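Local coordinates for protein aromatic-amino-acid transaminase TyrB (Burkholderia cenocepacia K56-2Valvano, PDB 4WD2) that probably catalyses the pyridoxal-phosphate-dependent transfer of amino groups between aromatic amino acids and 2-oxo acids, as a class I/II aminotransferase, at residues A[201-206]-A[240-245]. Sequence-based numbering, arbitrary orientation.
Sequences QWEKLI and ARRGVP
The guanidinium of R242 has the methyl CG2 of I206 over one face and the carboxylate of E203 at its edge. The methyl sits 3.5 Å above the plane, displaced toward the rim. Its closest approach is I206 CG2 to R242 NH1, 3.6 Å. At the edge, R242 NH1 donates to E203 OE2 over 2.8 Å, a salt bridge in which a single N-H is used. The bond is bent, at 142° on the hydrogen, in part because the oxygen lies out of the guanidinium plane. OE2 is itself met from above the carboxylate plane, although the two planes are only 20° apart. A chain bent at chi3 (57°) turns the guanidinium of R242 toward helix 199-211, where NH1 also pairs with D207 and NH2 with E210. Three carboxylates of one helix are thus joined to this arginine, which would restrict its rotation. E203 OE2 lies close to the like-charged E238, so the arginine probably offsets some of that repulsion.

R242 follows helix 234-241, which closes in a Schellman motif: G243 has positive phi, and its N bonds back to A240 O at 3.1 Å. The turn leads into strand 246-251, next to strand 215-220 in the large mixed sheet of the aminotransferase fold; helix 199-211 precedes the latter strand, so the contact joins two successive helix-to-strand connections.

Beyond the turn, V244 directs CG2 at the same I206 methyl, 4.2 Å away. I206 CG2 stands anti to the backbone N, which carries it forward to serve both partners. V244 also packs on I209 and E210 of helix 199-211, and on L239 of helix 234-241.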
loop_
_atom_site.group_PDB
_atom_site.type_symbol
_atom_site.label_atom_id
_atom_site.label_comp_id
_atom_site.label_asym_id
_atom_site.label_seq_id
_atom_site.Cartn_x
_atom_site.Cartn_y
_atom_site.Cartn_z
ATOM N N GLN A 201 -5.263 -30.565 -17.991
ATOM C CA GLN A 201 -4.294 -29.648 -18.585
ATOM C C GLN A 201 -3.384 -29.068 -17.503
ATOM O O GLN A 201 -2.176 -28.908 -17.707
ATOM C CB GLN A 201 -5.016 -28.540 -19.360
ATOM C CG GLN A 201 -5.866 -29.073 -20.524
ATOM C CD GLN A 201 -6.683 -27.996 -21.208
ATOM O OE1 GLN A 201 -7.245 -27.127 -20.552
ATOM N NE2 GLN A 201 -6.749 -28.047 -22.540
ATOM N N TRP A 202 -3.959 -28.787 -16.337
ATOM C CA TRP A 202 -3.171 -28.311 -15.201
ATOM C C TRP A 202 -2.092 -29.307 -14.798
ATOM O O TRP A 202 -0.945 -28.925 -14.613
ATOM C CB TRP A 202 -4.065 -28.008 -13.996
ATOM C CG TRP A 202 -4.539 -26.582 -13.954
ATOM C CD1 TRP A 202 -5.829 -26.149 -13.987
ATOM C CD2 TRP A 202 -3.720 -25.403 -13.893
ATOM N NE1 TRP A 202 -5.869 -24.776 -13.934
ATOM C CE2 TRP A 202 -4.587 -24.295 -13.880
ATOM C CE3 TRP A 202 -2.339 -25.181 -13.837
ATOM C CZ2 TRP A 202 -4.121 -22.979 -13.816
ATOM C CZ3 TRP A 202 -1.873 -23.872 -13.779
ATOM C CH2 TRP A 202 -2.764 -22.788 -13.768
ATOM N N GLU A 203 -2.451 -30.579 -14.661
ATOM C CA GLU A 203 -1.460 -31.589 -14.290
ATOM C C GLU A 203 -0.325 -31.647 -15.303
ATOM O O GLU A 203 0.847 -31.737 -14.911
ATOM C CB GLU A 203 -2.093 -32.979 -14.142
ATOM C CG GLU A 203 -1.438 -33.803 -13.040
ATOM C CD GLU A 203 -1.545 -33.129 -11.676
ATOM O OE1 GLU A 203 -2.606 -32.524 -11.392
ATOM O OE2 GLU A 203 -0.576 -33.204 -10.889
ATOM N N LYS A 204 -0.664 -31.596 -16.594
ATOM C CA LYS A 204 0.350 -31.636 -17.656
ATOM C C LYS A 204 1.245 -30.405 -17.643
ATOM O O LYS A 204 2.447 -30.496 -17.905
ATOM C CB LYS A 204 -0.301 -31.770 -19.030
ATOM C CG LYS A 204 -1.051 -33.070 -19.236
ATOM C CD LYS A 204 -1.737 -33.075 -20.597
ATOM C CE LYS A 204 -2.816 -34.137 -20.663
ATOM N NZ LYS A 204 -3.475 -34.159 -22.002
ATOM N N LEU A 205 0.659 -29.253 -17.344
ATOM C CA LEU A 205 1.433 -28.029 -17.228
ATOM C C LEU A 205 2.391 -28.100 -16.042
ATOM O O LEU A 205 3.531 -27.667 -16.143
ATOM C CB LEU A 205 0.515 -26.816 -17.088
ATOM C CG LEU A 205 1.245 -25.472 -17.029
ATOM C CD1 LEU A 205 2.091 -25.268 -18.275
ATOM C CD2 LEU A 205 0.257 -24.324 -16.857
ATOM N N ILE A 206 1.930 -28.656 -14.923
ATOM C CA ILE A 206 2.766 -28.735 -13.728
ATOM C C ILE A 206 3.924 -29.711 -13.948
ATOM O O ILE A 206 5.034 -29.469 -13.469
ATOM C CB ILE A 206 1.943 -29.143 -12.471
ATOM C CG1 ILE A 206 0.919 -28.048 -12.132
ATOM C CG2 ILE A 206 2.864 -29.363 -11.269
ATOM C CD1 ILE A 206 -0.151 -28.468 -11.131
ATOM N N ALA A 240 1.458 -27.049 -4.814
ATOM C CA ALA A 240 2.000 -27.163 -3.466
ATOM C C ALA A 240 2.092 -28.615 -2.972
ATOM O O ALA A 240 3.053 -28.975 -2.289
ATOM C CB ALA A 240 1.170 -26.325 -2.498
ATOM N N ARG A 241 1.111 -29.450 -3.305
ATOM C CA ARG A 241 1.187 -30.862 -2.929
ATOM C C ARG A 241 2.392 -31.547 -3.579
ATOM O O ARG A 241 2.967 -32.489 -3.025
ATOM C CB ARG A 241 -0.097 -31.605 -3.315
ATOM C CG ARG A 241 -1.231 -31.509 -2.285
ATOM C CD ARG A 241 -2.385 -32.445 -2.645
ATOM N NE ARG A 241 -3.028 -32.087 -3.911
ATOM C CZ ARG A 241 -4.088 -31.284 -4.019
ATOM N NH1 ARG A 241 -4.631 -30.742 -2.937
ATOM N NH2 ARG A 241 -4.606 -31.019 -5.215
ATOM N N ARG A 242 2.771 -31.066 -4.756
ATOM C CA ARG A 242 3.841 -31.695 -5.516
ATOM C C ARG A 242 5.191 -31.048 -5.222
ATOM O O ARG A 242 6.206 -31.403 -5.820
ATOM C CB ARG A 242 3.522 -31.641 -7.016
ATOM C CG ARG A 242 2.363 -32.562 -7.410
ATOM C CD ARG A 242 2.066 -32.512 -8.905
ATOM N NE ARG A 242 3.239 -32.863 -9.703
ATOM C CZ ARG A 242 3.236 -33.003 -11.026
ATOM N NH1 ARG A 242 2.114 -32.819 -11.710
ATOM N NH2 ARG A 242 4.359 -33.322 -11.662
ATOM N N GLY A 243 5.189 -30.093 -4.298
ATOM C CA GLY A 243 6.415 -29.477 -3.816
ATOM C C GLY A 243 7.060 -28.465 -4.745
ATOM O O GLY A 243 8.249 -28.174 -4.627
ATOM N N VAL A 244 6.286 -27.919 -5.673
ATOM C CA VAL A 244 6.825 -26.973 -6.647
ATOM C C VAL A 244 6.938 -25.575 -6.038
ATOM O O VAL A 244 5.986 -25.092 -5.423
ATOM C CB VAL A 244 5.944 -26.933 -7.921
ATOM C CG1 VAL A 244 6.475 -25.915 -8.924
ATOM C CG2 VAL A 244 5.877 -28.323 -8.557
ATOM N N PRO A 245 8.114 -24.930 -6.184
ATOM C CA PRO A 245 8.294 -23.537 -5.751
ATOM C C PRO A 245 7.276 -22.625 -6.415
ATOM O O PRO A 245 7.354 -22.410 -7.622
ATOM C CB PRO A 245 9.717 -23.194 -6.221
ATOM C CG PRO A 245 10.024 -24.219 -7.296
ATOM C CD PRO A 245 9.339 -25.468 -6.805
#